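Local coordinates for protein F2 like fibronectin-binding protein (Streptococcus pneumoniae, PDB 5A0N), which carries an internal thioester in its N-terminal domain and probably uses it to attach the pneumococcal surface covalently to host molecules, at residues G17-L22 / Y75-D80; L22-K27 / K61-F66; N49-A54 / R196-D201; E84-L89 / Q104-F109. All blocks are in the same frame, centred on the assembly; numbering follows the deposited sequence. Where two conformers were deposited one is given.

Interaction 1 (G17-L22 / Y75-D80); sequences GKYYSL and YTLVKD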
loop_
_atom_site.group_PDB
_atom_site.type_symbol
_atom_site.label_atom_id
_atom_site.label_comp_id
_atom_site.label_asym_id
_atom_site.label_seq_id
_atom_site.Cartn_x
_atom_site.Cartn_y
_atom_site.Cartn_z
ATOM N N GLY A 17 -9.706 7.563 17.314
ATOM C CA GLY A 17 -8.936 6.406 16.889
ATOM C C GLY A 17 -9.366 5.782 15.570
ATOM O O GLY A 17 -8.846 4.728 15.218
ATOM N N LYS A 18 -10.286 6.436 14.844
ATOM C CA LYS A 18 -10.769 5.906 13.573
ATOM C C LYS A 18 -10.262 6.718 12.386
ATOM O O LYS A 18 -10.095 7.932 12.458
ATOM C CB LYS A 18 -12.309 5.847 13.527
ATOM C CG LYS A 18 -12.959 5.064 14.662
ATOM C CD LYS A 18 -12.465 3.614 14.715
ATOM C CE LYS A 18 -13.148 2.788 15.775
ATOM N NZ LYS A 18 -14.476 2.442 15.286
ATOM N N TYR A 19 -10.016 5.996 11.298
ATOM C CA TYR A 19 -9.397 6.529 10.093
ATOM C C TYR A 19 -10.138 6.039 8.859
ATOM O O TYR A 19 -10.708 4.930 8.869
ATOM C CB TYR A 19 -7.917 6.084 10.019
ATOM C CG TYR A 19 -7.093 6.585 11.196
ATOM C CD1 TYR A 19 -7.075 5.887 12.392
ATOM C CD2 TYR A 19 -6.381 7.783 11.136
ATOM C CE1 TYR A 19 -6.404 6.348 13.498
ATOM C CE2 TYR A 19 -5.657 8.249 12.224
ATOM C CZ TYR A 19 -5.697 7.542 13.413
ATOM O OH TYR A 19 -5.015 8.091 14.473
ATOM N N TYR A 20 -10.095 6.848 7.801
ATOM C CA TYR A 20 -10.678 6.539 6.505
ATOM C C TYR A 20 -9.544 6.496 5.485
ATOM O O TYR A 20 -8.444 6.984 5.749
ATOM C CB TYR A 20 -11.692 7.596 6.061
ATOM C CG TYR A 20 -12.770 7.958 7.053
ATOM C CD1 TYR A 20 -13.326 7.031 7.941
ATOM C CD2 TYR A 20 -13.266 9.238 7.084
ATOM C CE1 TYR A 20 -14.369 7.373 8.780
ATOM C CE2 TYR A 20 -14.282 9.604 7.917
ATOM C CZ TYR A 20 -14.853 8.674 8.776
ATOM O OH TYR A 20 -15.868 9.032 9.618
ATOM N N SER A 21 -9.821 5.935 4.305
ATOM C CA SER A 21 -8.860 6.004 3.213
ATOM C C SER A 21 -9.505 6.542 1.941
ATOM O O SER A 21 -10.683 6.278 1.622
ATOM C CB SER A 21 -8.241 4.648 2.930
ATOM O OG SER A 21 -7.345 4.678 1.842
ATOM N N LEU A 22 -8.702 7.282 1.180
ATOM C CA LEU A 22 -9.106 7.816 -0.106
ATOM C C LEU A 22 -9.149 6.741 -1.182
ATOM O O LEU A 22 -9.691 6.979 -2.282
ATOM C CB LEU A 22 -8.185 8.956 -0.535
ATOM C CG LEU A 22 -8.069 10.110 0.461
ATOM C CD1 LEU A 22 -7.232 11.233 -0.117
ATOM C CD2 LEU A 22 -9.440 10.649 0.916
ATOM N N TYR A 75 -10.999 2.275 9.867
ATOM C CA TYR A 75 -9.813 1.614 10.407
ATOM C C TYR A 75 -9.397 2.149 11.751
ATOM O O TYR A 75 -9.620 3.305 12.079
ATOM C CB TYR A 75 -8.639 1.790 9.430
ATOM C CG TYR A 75 -8.834 1.144 8.103
ATOM C CD1 TYR A 75 -9.512 1.776 7.076
ATOM C CD2 TYR A 75 -8.392 -0.143 7.861
ATOM C CE1 TYR A 75 -9.733 1.136 5.873
ATOM C CE2 TYR A 75 -8.588 -0.776 6.651
ATOM C CZ TYR A 75 -9.291 -0.132 5.654
ATOM O OH TYR A 75 -9.523 -0.718 4.448
ATOM N N THR A 76 -8.741 1.279 12.531
ATOM C CA THR A 76 -7.948 1.678 13.682
ATOM C C THR A 76 -6.468 1.492 13.358
ATOM O O THR A 76 -6.107 0.783 12.431
ATOM C CB THR A 76 -8.322 0.916 14.974
ATOM O OG1 THR A 76 -8.198 -0.476 14.732
ATOM C CG2 THR A 76 -9.739 1.216 15.412
ATOM N N LEU A 77 -5.633 2.171 14.120
ATOM C CA LEU A 77 -4.193 2.233 13.874
ATOM C C LEU A 77 -3.396 1.464 14.914
ATOM O O LEU A 77 -3.597 1.650 16.112
ATOM C CB LEU A 77 -3.750 3.708 13.880
ATOM C CG LEU A 77 -2.259 4.009 13.843
ATOM C CD1 LEU A 77 -1.585 3.505 12.592
ATOM C CD2 LEU A 77 -2.032 5.492 13.967
ATOM N N VAL A 78 -2.472 0.629 14.440
ATOM C CA VAL A 78 -1.465 0.014 15.282
ATOM C C VAL A 78 -0.111 0.613 14.867
ATOM O O VAL A 78 0.332 0.437 13.733
ATOM C CB VAL A 78 -1.424 -1.508 15.123
ATOM C CG1 VAL A 78 -0.501 -2.125 16.144
ATOM C CG2 VAL A 78 -2.814 -2.096 15.256
ATOM N N LYS A 79 0.531 1.297 15.811
ATOM C CA LYS A 79 1.783 1.996 15.559
ATOM C C LYS A 79 3.003 1.099 15.788
ATOM O O LYS A 79 2.973 0.193 16.608
ATOM C CB LYS A 79 1.913 3.228 16.465
ATOM C CG LYS A 79 0.959 4.367 16.164
ATOM C CD LYS A 79 1.276 5.566 17.054
ATOM N N ASP A 80 4.078 1.398 15.075
ATOM C CA ASP A 80 5.402 0.854 15.320
ATOM C C ASP A 80 5.410 -0.674 15.401
ATOM O O ASP A 80 5.878 -1.284 16.362
ATOM C CB ASP A 80 6.033 1.519 16.551
ATOM C CG ASP A 80 7.574 1.408 16.579
ATOM O OD1 ASP A 80 8.259 1.064 15.569
ATOM O OD2 ASP A 80 8.110 1.692 17.651
HETATM O O HOH W 1 -6.552 3.841 16.333
#
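Y19 and L77 meet at a slant: CE1 of Y19 comes to 3.8 Å from CB of L77. At the ring edge lie the carbonyl O of Y75 and CA of T76. Y19 and Y75 approach through their first side-chain carbons, Y19 CB lying 4.4 Å from Y75 CB. Their backbones form a single antiparallel hydrogen-bonded pair, with Y19 N to Y75 O at 2.8 Å and Y75 N to Y19 O at 2.9 Å. K18, bent at chi2 (-58°), runs alongside T76 so that K18 CD rests 3.7 Å from T76 CG2; farther out its NZ forms a salt bridge with D201. A water beside the Y19 ring edge takes the N-H of L77 and donates to G17 O. The strands cross at 108°, consistent with pairing limited to one bridge. The bridge joins edge strands of two sheets: 19-21 flanks 41-43, whereas 75-78 borders 193-200, whose Y198 ring meets that of Y19 edge-to-face.

Interaction 2 (L22-K27 / K61-F66); sequences LGQIEK and KRFPSF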
loop_
_atom_site.group_PDB
_atom_site.type_symbol
_atom_site.label_atom_id
_atom_site.label_comp_id
_atom_site.label_asym_id
_atom_site.label_seq_id
_atom_site.Cartn_x
_atom_site.Cartn_y
_atom_site.Cartn_z
ATOM N N LEU A 22 -8.702 7.282 1.180
ATOM C CA LEU A 22 -9.106 7.816 -0.106
ATOM C C LEU A 22 -9.149 6.741 -1.182
ATOM O O LEU A 22 -9.691 6.979 -2.282
ATOM C CB LEU A 22 -8.185 8.956 -0.535
ATOM C CG LEU A 22 -8.069 10.110 0.461
ATOM C CD1 LEU A 22 -7.232 11.233 -0.117
ATOM C CD2 LEU A 22 -9.440 10.649 0.916
ATOM N N GLY A 23 -8.606 5.556 -0.909
ATOM C CA GLY A 23 -8.696 4.464 -1.838
ATOM C C GLY A 23 -7.556 4.347 -2.798
ATOM O O GLY A 23 -6.618 5.152 -2.776
ATOM N N GLN A 24 -7.646 3.340 -3.658
ATOM C CA GLN A 24 -6.648 3.112 -4.700
ATOM C C GLN A 24 -7.089 3.930 -5.928
ATOM O O GLN A 24 -6.746 5.120 -6.008
ATOM C CB GLN A 24 -6.429 1.625 -4.958
ATOM C CG GLN A 24 -5.233 1.419 -5.869
ATOM C CD GLN A 24 -4.992 0.008 -6.329
ATOM O OE1 GLN A 24 -5.858 -0.854 -6.234
ATOM N NE2 GLN A 24 -3.761 -0.233 -6.808
ATOM N N ILE A 25 -7.857 3.363 -6.858
ATOM C CA ILE A 25 -8.427 4.184 -7.928
ATOM C C ILE A 25 -9.880 4.442 -7.537
ATOM O O ILE A 25 -10.706 3.521 -7.521
ATOM C CB ILE A 25 -8.353 3.553 -9.322
ATOM C CG1 ILE A 25 -6.914 3.256 -9.688
ATOM C CG2 ILE A 25 -8.976 4.485 -10.372
ATOM C CD1 ILE A 25 -6.724 2.600 -11.046
ATOM N N GLU A 26 -10.154 5.677 -7.086
ATOM C CA GLU A 26 -11.496 6.026 -6.598
ATOM C C GLU A 26 -11.759 7.485 -6.919
ATOM O O GLU A 26 -10.861 8.315 -6.992
ATOM C CB GLU A 26 -11.662 5.837 -5.098
ATOM C CG GLU A 26 -11.448 4.430 -4.555
ATOM C CD GLU A 26 -12.498 3.429 -4.923
ATOM O OE1 GLU A 26 -13.573 3.809 -5.434
ATOM O OE2 GLU A 26 -12.282 2.236 -4.656
ATOM N N LYS A 27 -13.034 7.804 -7.045
ATOM C CA LYS A 27 -13.482 9.191 -7.072
ATOM C C LYS A 27 -13.431 9.784 -5.677
ATOM O O LYS A 27 -13.839 9.135 -4.701
ATOM C CB LYS A 27 -14.911 9.241 -7.580
ATOM C CG LYS A 27 -15.128 8.729 -8.979
ATOM C CD LYS A 27 -16.587 8.814 -9.378
ATOM C CE LYS A 27 -16.863 8.307 -10.768
ATOM N NZ LYS A 27 -18.321 8.431 -11.073
ATOM N N LYS A 61 -10.519 -8.776 -0.723
ATOM C CA LYS A 61 -11.464 -8.176 0.213
ATOM C C LYS A 61 -11.961 -6.856 -0.335
ATOM O O LYS A 61 -11.547 -6.400 -1.401
ATOM C CB LYS A 61 -10.829 -8.080 1.604
ATOM C CG LYS A 61 -10.571 -9.469 2.205
ATOM C CD LYS A 61 -10.303 -9.401 3.690
ATOM C CE LYS A 61 -10.991 -10.487 4.472
ATOM N NZ LYS A 61 -10.768 -10.139 5.884
ATOM N N ARG A 62 -12.872 -6.223 0.404
ATOM C CA ARG A 62 -13.389 -4.927 -0.051
ATOM C C ARG A 62 -12.313 -3.866 0.101
ATOM O O ARG A 62 -11.477 -3.921 1.011
ATOM C CB ARG A 62 -14.641 -4.532 0.753
ATOM C CG ARG A 62 -15.803 -5.484 0.605
ATOM C CD ARG A 62 -16.981 -5.122 1.482
ATOM N NE ARG A 62 -17.563 -3.842 1.109
ATOM C CZ ARG A 62 -18.412 -3.159 1.857
ATOM N NH1 ARG A 62 -18.833 -3.692 3.010
ATOM N NH2 ARG A 62 -18.805 -1.950 1.455
ATOM N N PHE A 63 -12.304 -2.909 -0.816
ATOM C CA PHE A 63 -11.337 -1.805 -0.787
ATOM C C PHE A 63 -12.018 -0.565 -0.239
ATOM O O PHE A 63 -13.195 -0.312 -0.531
ATOM C CB PHE A 63 -10.813 -1.495 -2.191
ATOM C CG PHE A 63 -9.794 -2.463 -2.745
ATOM C CD1 PHE A 63 -9.681 -3.795 -2.323
ATOM C CD2 PHE A 63 -8.942 -2.037 -3.739
ATOM C CE1 PHE A 63 -8.762 -4.625 -2.908
ATOM C CE2 PHE A 63 -8.038 -2.860 -4.317
ATOM C CZ PHE A 63 -7.965 -4.166 -3.916
ATOM N N PRO A 64 -11.275 0.235 0.514
ATOM C CA PRO A 64 -11.868 1.436 1.124
ATOM C C PRO A 64 -11.959 2.606 0.168
ATOM O O PRO A 64 -11.226 2.693 -0.818
ATOM C CB PRO A 64 -10.907 1.738 2.276
ATOM C CG PRO A 64 -9.580 1.306 1.695
ATOM C CD PRO A 64 -9.879 0.048 0.929
ATOM N N SER A 65 -12.861 3.531 0.497
ATOM C CA SER A 65 -13.009 4.732 -0.318
ATOM C C SER A 65 -13.671 5.821 0.523
ATOM O O SER A 65 -14.085 5.598 1.652
ATOM C CB SER A 65 -13.859 4.428 -1.561
ATOM O OG SER A 65 -15.174 3.992 -1.210
ATOM N N PHE A 66 -13.709 7.009 -0.066
ATOM C CA PHE A 66 -14.207 8.206 0.620
ATOM C C PHE A 66 -14.920 9.106 -0.384
ATOM O O PHE A 66 -14.822 10.342 -0.315
ATOM C CB PHE A 66 -13.057 8.923 1.322
ATOM C CG PHE A 66 -13.477 9.975 2.331
ATOM C CD1 PHE A 66 -14.323 9.658 3.379
ATOM C CD2 PHE A 66 -13.001 11.266 2.248
ATOM C CE1 PHE A 66 -14.697 10.604 4.321
ATOM C CE2 PHE A 66 -13.360 12.230 3.200
ATOM C CZ PHE A 66 -14.216 11.884 4.228
HETATM O O HOH W 2 -12.337 8.023 -2.345
HETATM O O HOH W 3 -9.984 1.717 -3.150
#
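The side chains of Q24 and F63 run side by side, amide and ring planes 39° apart, and Q24 OE1 comes in at the ring edge, 3.5 Å from F63 CE2. The same ring has an ordered water in its plane, also at the edge. On F66 the branch CD2 of L22 arrives obliquely, 3.9 Å from F66 CD2, while H47 meets this ring edge-to-face and Y20 lies against it at a tilt. Q24 gets to F63 because its chain is extended, with CG opposite the backbone N (chi1 -171°); its NE2 is hydrogen-bonded to Y36. E26 folds back at chi2 (-70°), laying its CD 3.8 Å from S65 CB. The backbones come close at G23, whose CA is 3.3 Å from P64 O. This is water-mediated packing of the 22-27 turn against the irregular 61-66 loop, the polar links running through two waters. One accepts from Q24 N and donates to E26 OE2 and to P64 O; the other accepts from F66 N and donates to both L22 O and K27 O. Strand 25-26 pairs with 35-36, and Q24 packs on Q144 and W148 of helix 132-152. The 61-66 loop, between strands 55-56 and 75-78, places P64 against Q209, while L22 and F66 both rest on I42 of strand 41-43.

Interaction 3 (N49-A54 / R196-D201); sequences NSDNFA and RFYKPD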
loop_
_atom_site.group_PDB
_atom_site.type_symbol
_atom_site.label_atom_id
_atom_site.label_comp_id
_atom_site.label_asym_id
_atom_site.label_seq_id
_atom_site.Cartn_x
_atom_site.Cartn_y
_atom_site.Cartn_z
ATOM N N ASN A 49 -4.486 14.085 6.690
ATOM C CA ASN A 49 -3.758 12.850 6.451
ATOM C C ASN A 49 -3.066 12.407 7.713
ATOM O O ASN A 49 -2.407 13.187 8.397
ATOM C CB ASN A 49 -2.660 12.992 5.437
ATOM C CG ASN A 49 -3.151 13.174 4.052
ATOM O OD1 ASN A 49 -4.364 13.252 3.774
ATOM N ND2 ASN A 49 -2.185 13.237 3.137
ATOM N N SER A 50 -3.179 11.115 7.955
ATOM C CA SER A 50 -2.426 10.402 9.005
ATOM C C SER A 50 -1.227 9.690 8.392
ATOM O O SER A 50 -0.200 9.563 9.032
ATOM C CB SER A 50 -3.319 9.435 9.749
ATOM O OG SER A 50 -3.882 8.459 8.889
ATOM N N ASP A 51 -1.359 9.236 7.147
ATOM C CA ASP A 51 -0.260 8.609 6.389
ATOM C C ASP A 51 -0.493 8.951 4.923
ATOM O O ASP A 51 -1.606 8.830 4.412
ATOM C CB ASP A 51 -0.178 7.096 6.631
ATOM C CG ASP A 51 0.500 6.777 7.940
ATOM O OD1 ASP A 51 1.735 7.012 7.994
ATOM O OD2 ASP A 51 -0.179 6.317 8.891
ATOM N N ASN A 52 0.545 9.482 4.288
ATOM C CA ASN A 52 0.375 9.996 2.925
ATOM C C ASN A 52 0.044 8.917 1.923
ATOM O O ASN A 52 -0.529 9.227 0.874
ATOM C CB ASN A 52 1.642 10.681 2.421
ATOM C CG ASN A 52 1.921 12.021 3.072
ATOM O OD1 ASN A 52 1.078 12.619 3.735
ATOM N ND2 ASN A 52 3.120 12.522 2.816
ATOM N N PHE A 53 0.427 7.685 2.198
ATOM C CA PHE A 53 0.121 6.555 1.341
ATOM C C PHE A 53 -0.015 5.339 2.234
ATOM O O PHE A 53 0.453 5.345 3.383
ATOM C CB PHE A 53 1.253 6.314 0.314
ATOM C CG PHE A 53 2.618 6.053 0.928
ATOM C CD1 PHE A 53 2.974 4.785 1.341
ATOM C CD2 PHE A 53 3.527 7.105 1.073
ATOM C CE1 PHE A 53 4.192 4.581 1.945
ATOM C CE2 PHE A 53 4.763 6.874 1.629
ATOM C CZ PHE A 53 5.090 5.610 2.057
ATOM N N ALA A 54 -0.571 4.279 1.677
ATOM C CA ALA A 54 -0.620 2.986 2.348
ATOM C C ALA A 54 -0.754 1.920 1.268
ATOM O O ALA A 54 -0.946 2.248 0.089
ATOM C CB ALA A 54 -1.771 2.919 3.346
ATOM N N ARG A 196 3.365 0.784 10.210
ATOM C CA ARG A 196 2.039 0.990 10.805
ATOM C C ARG A 196 1.062 0.045 10.140
ATOM O O ARG A 196 1.152 -0.199 8.927
ATOM C CB ARG A 196 1.552 2.419 10.595
ATOM C CG ARG A 196 2.324 3.444 11.383
ATOM C CD ARG A 196 1.767 4.848 11.088
ATOM N NE ARG A 196 2.138 5.726 12.164
ATOM C CZ ARG A 196 1.565 6.877 12.383
ATOM N NH1 ARG A 196 0.576 7.322 11.589
ATOM N NH2 ARG A 196 2.001 7.592 13.391
ATOM N N PHE A 197 0.107 -0.441 10.923
ATOM C CA PHE A 197 -0.964 -1.303 10.418
ATOM C C PHE A 197 -2.311 -0.654 10.669
ATOM O O PHE A 197 -2.561 -0.193 11.777
ATOM C CB PHE A 197 -0.893 -2.662 11.130
ATOM C CG PHE A 197 -1.598 -3.776 10.425
ATOM C CD1 PHE A 197 -2.980 -3.952 10.545
ATOM C CD2 PHE A 197 -0.870 -4.676 9.644
ATOM C CE1 PHE A 197 -3.610 -5.016 9.916
ATOM C CE2 PHE A 197 -1.501 -5.728 9.018
ATOM C CZ PHE A 197 -2.870 -5.871 9.138
ATOM N N TYR A 198 -3.163 -0.634 9.642
ATOM C CA TYR A 198 -4.534 -0.165 9.806
ATOM C C TYR A 198 -5.466 -1.364 9.747
ATOM O O TYR A 198 -5.572 -2.045 8.715
ATOM C CB TYR A 198 -4.877 0.899 8.757
ATOM C CG TYR A 198 -4.236 2.238 8.995
ATOM C CD1 TYR A 198 -4.808 3.144 9.861
ATOM C CD2 TYR A 198 -3.078 2.614 8.346
ATOM C CE1 TYR A 198 -4.253 4.400 10.029
ATOM C CE2 TYR A 198 -2.503 3.849 8.544
ATOM C CZ TYR A 198 -3.113 4.757 9.367
ATOM O OH TYR A 198 -2.588 6.031 9.555
ATOM N N LYS A 199 -6.085 -1.646 10.907
ATOM C CA LYS A 199 -6.948 -2.800 11.068
ATOM C C LYS A 199 -8.363 -2.389 10.718
ATOM O O LYS A 199 -8.874 -1.442 11.297
ATOM C CB LYS A 199 -6.913 -3.223 12.548
ATOM C CG LYS A 199 -5.622 -3.768 13.100
ATOM N N PRO A 200 -9.030 -3.099 9.819
ATOM C CA PRO A 200 -10.382 -2.675 9.456
ATOM C C PRO A 200 -11.405 -3.060 10.522
ATOM O O PRO A 200 -11.393 -4.188 11.034
ATOM C CB PRO A 200 -10.659 -3.461 8.161
ATOM C CG PRO A 200 -9.787 -4.698 8.290
ATOM C CD PRO A 200 -8.564 -4.242 9.020
ATOM N N ASP A 201 -12.284 -2.121 10.863
ATOM C CA ASP A 201 -13.430 -2.416 11.737
ATOM C C ASP A 201 -14.263 -3.508 11.089
ATOM O O ASP A 201 -14.441 -3.513 9.851
ATOM C CB ASP A 201 -14.328 -1.180 11.903
ATOM C CG ASP A 201 -13.773 -0.112 12.829
ATOM O OD1 ASP A 201 -12.711 -0.281 13.452
ATOM O OD2 ASP A 201 -14.432 0.948 12.924
HETATM O O HOH W 4 -0.107 10.244 11.736
#
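D51 OD2 is gripped by two donors from strand 193-200. The phenol of Y198 donates to its anti lone pair over a very short 2.5 Å from OH to OD2, with the carboxylate turned 79° from the ring plane. R196 NH1 comes in on the syn side, 3.0 Å from OD2 and 33° out of the carboxylate plane, in a salt bridge. S50 OG lies 2.8 Å from Y198 OH and may donate to it. A classic beta bulge sets S50 and D51 together opposite V41 on the neighbouring strand, at the corner where strand 49-51 turns; this brings two successive side chains onto the Y198 hydroxyl. The other oxygen, D51 OD1, is held by R215 and N8. The two arginines probably favour the ionised carboxylate; R196 has a second partner in E194, which pairs with its NE. In contrast to these direct grips, the link beside the guanidinium is indirect: a water accepts from R196 NH1 and donates to S50 O.

Interaction 4 (E84-L89 / Q104-F109); sequences EQYTKL and QAWDTF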
loop_
_atom_site.group_PDB
_atom_site.type_symbol
_atom_site.label_atom_id
_atom_site.label_comp_id
_atom_site.label_asym_id
_atom_site.label_seq_id
_atom_site.Cartn_x
_atom_site.Cartn_y
_atom_site.Cartn_z
ATOM N N GLU A 84 6.392 -9.921 14.088
ATOM C CA GLU A 84 5.378 -10.764 14.721
ATOM C C GLU A 84 4.007 -10.108 14.671
ATOM O O GLU A 84 3.010 -10.762 14.370
ATOM C CB GLU A 84 5.770 -11.138 16.149
ATOM C CG GLU A 84 7.061 -11.944 16.220
ATOM C CD GLU A 84 8.389 -11.158 15.959
ATOM O OE1 GLU A 84 8.492 -9.875 16.109
ATOM O OE2 GLU A 84 9.383 -11.853 15.593
ATOM N N GLN A 85 3.942 -8.816 14.950
ATOM C CA GLN A 85 2.649 -8.148 14.913
ATOM C C GLN A 85 2.086 -8.071 13.486
ATOM O O GLN A 85 0.907 -8.340 13.256
ATOM C CB GLN A 85 2.740 -6.741 15.466
ATOM C CG GLN A 85 3.105 -6.626 16.924
ATOM C CD GLN A 85 3.214 -5.165 17.237
ATOM O OE1 GLN A 85 4.274 -4.558 17.051
ATOM N NE2 GLN A 85 2.072 -4.549 17.552
ATOM N N TYR A 86 2.939 -7.703 12.537
ATOM C CA TYR A 86 2.509 -7.672 11.142
ATOM C C TYR A 86 1.955 -9.027 10.710
ATOM O O TYR A 86 0.901 -9.115 10.097
ATOM C CB TYR A 86 3.656 -7.248 10.225
ATOM C CG TYR A 86 3.262 -7.305 8.773
ATOM C CD1 TYR A 86 2.532 -6.276 8.181
ATOM C CD2 TYR A 86 3.563 -8.403 7.982
ATOM C CE1 TYR A 86 2.137 -6.350 6.868
ATOM C CE2 TYR A 86 3.155 -8.480 6.669
ATOM C CZ TYR A 86 2.443 -7.426 6.095
ATOM O OH TYR A 86 2.009 -7.483 4.782
ATOM N N THR A 87 2.692 -10.081 11.039
ATOM C CA THR A 87 2.335 -11.418 10.546
ATOM C C THR A 87 0.974 -11.828 11.138
ATOM O O THR A 87 0.111 -12.371 10.445
ATOM C CB THR A 87 3.473 -12.411 10.858
ATOM O OG1 THR A 87 4.692 -11.942 10.252
ATOM C CG2 THR A 87 3.150 -13.783 10.330
ATOM N N LYS A 88 0.809 -11.583 12.433
ATOM C CA LYS A 88 -0.431 -11.912 13.117
ATOM C C LYS A 88 -1.606 -11.176 12.475
ATOM O O LYS A 88 -2.658 -11.761 12.192
ATOM C CB LYS A 88 -0.325 -11.532 14.611
ATOM C CG LYS A 88 -1.624 -11.687 15.407
ATOM C CD LYS A 88 -1.532 -10.992 16.767
ATOM N N LEU A 89 -1.439 -9.874 12.265
ATOM C CA LEU A 89 -2.531 -9.031 11.779
ATOM C C LEU A 89 -2.837 -9.309 10.314
ATOM O O LEU A 89 -4.001 -9.291 9.907
ATOM C CB LEU A 89 -2.178 -7.573 12.035
ATOM C CG LEU A 89 -2.113 -7.190 13.525
ATOM C CD1 LEU A 89 -1.563 -5.780 13.681
ATOM C CD2 LEU A 89 -3.493 -7.325 14.155
ATOM N N GLN A 104 7.871 -15.264 5.092
ATOM C CA GLN A 104 8.527 -14.213 4.357
ATOM C C GLN A 104 7.658 -12.967 4.148
ATOM O O GLN A 104 8.146 -11.970 3.590
ATOM C CB GLN A 104 8.994 -14.731 2.992
ATOM C CG GLN A 104 9.998 -15.876 3.118
ATOM C CD GLN A 104 10.603 -16.327 1.784
ATOM O OE1 GLN A 104 10.088 -16.058 0.703
ATOM N NE2 GLN A 104 11.722 -17.015 1.857
ATOM N N ALA A 105 6.417 -12.988 4.629
ATOM C CA ALA A 105 5.471 -11.904 4.313
ATOM C C ALA A 105 5.915 -10.554 4.875
ATOM O O ALA A 105 5.786 -9.531 4.222
ATOM C CB ALA A 105 4.064 -12.244 4.815
ATOM N N TRP A 106 6.475 -10.537 6.080
ATOM C CA TRP A 106 7.010 -9.290 6.620
ATOM C C TRP A 106 8.166 -8.777 5.783
ATOM O O TRP A 106 8.265 -7.579 5.502
ATOM C CB TRP A 106 7.482 -9.506 8.051
ATOM C CG TRP A 106 8.294 -8.391 8.644
ATOM C CD1 TRP A 106 9.603 -8.462 8.999
ATOM C CD2 TRP A 106 7.854 -7.058 8.979
ATOM N NE1 TRP A 106 10.010 -7.281 9.550
ATOM C CE2 TRP A 106 8.955 -6.408 9.572
ATOM C CE3 TRP A 106 6.640 -6.355 8.842
ATOM C CZ2 TRP A 106 8.882 -5.116 10.039
ATOM C CZ3 TRP A 106 6.587 -5.085 9.316
ATOM C CH2 TRP A 106 7.682 -4.491 9.928
ATOM N N ASP A 107 9.045 -9.681 5.352
ATOM C CA ASP A 107 10.215 -9.284 4.582
ATOM C C ASP A 107 9.792 -8.590 3.281
ATOM O O ASP A 107 10.257 -7.493 2.964
ATOM C CB ASP A 107 11.122 -10.489 4.290
ATOM C CG ASP A 107 12.472 -10.085 3.729
ATOM O OD1 ASP A 107 13.030 -9.054 4.140
ATOM O OD2 ASP A 107 13.007 -10.797 2.859
ATOM N N THR A 108 8.863 -9.206 2.553
ATOM C CA THR A 108 8.477 -8.604 1.283
ATOM C C THR A 108 7.681 -7.310 1.453
ATOM O O THR A 108 7.956 -6.357 0.748
ATOM C CB THR A 108 7.747 -9.587 0.336
ATOM O OG1 THR A 108 6.515 -10.006 0.921
ATOM C CG2 THR A 108 8.634 -10.787 0.025
ATOM N N PHE A 109 6.744 -7.281 2.396
ATOM C CA PHE A 109 5.980 -6.058 2.610
ATOM C C PHE A 109 6.883 -4.936 3.091
ATOM O O PHE A 109 6.822 -3.804 2.611
ATOM C CB PHE A 109 4.830 -6.247 3.620
ATOM C CG PHE A 109 4.328 -4.931 4.112
ATOM C CD1 PHE A 109 3.541 -4.145 3.276
ATOM C CD2 PHE A 109 4.726 -4.418 5.314
ATOM C CE1 PHE A 109 3.206 -2.852 3.631
ATOM C CE2 PHE A 109 4.358 -3.149 5.684
ATOM C CZ PHE A 109 3.589 -2.366 4.842
HETATM O O HOH W 5 3.201 -9.291 3.125
HETATM O O HOH W 6 6.179 -12.786 7.988
#
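The helical segments 84-89 and 105-109 cross almost at right angles, at 102° with axes 9.7 Å apart, and T87 and W106 have the nearest CA atoms. Y86 carries the contact. With its CG anti to the backbone N (chi1 176°), the ring reaches across to the second helix, where W106 and F109 both lie to the same side of its plane, W106 near CB and CG, F109 near the hydroxyl end. CB of Y86 presses on W106 CE3 at 3.4 Å, and the two rings are oblique to each other. Against F109 the tyrosine ring is nearly parallel, planes 9° apart but offset, with little of one ring over the other, and Y86 OH lies 3.3 Å from F109 CB. A105 O lies 3.7 Å from Y86 CE2. One water sits in the plane of the Y86 ring, 2.7 Å from Y86 OH, and donates to A105 O, which also takes F109 N. Another accepts from W106 N, in the first turn of its helix, and donates to T87 OG1, which also bonds to K83 O. The helices of this insertion are thus joined by aromatic packing, and the polar links between them, Y86 OH to A105 O and T87 OG1 to W106 N, pass through water.

Interactions 1 and 3 lie closest, with centres about 5 Å apart, and share the four-stranded sheet in which 75-78 and 193-200 are neighbours. Interaction 3, wholly buried, is a charged and hydroxyl network; interaction 1, partly buried, relies on backbone pairing. Interaction 2, also partly buried, shares L22 with interaction 1 and continues it into loops, where water does the linking; Y20 of interaction 1 packs against F66 of interaction 2. Interaction 4 is buried but belongs to the helical part, about 23 Å from interaction 2 centre to centre and across the chain's centre from it. Its chemistry is aromatic, and F197 of strand 193-200 packs on L89 and Y86, joining helices to sheet.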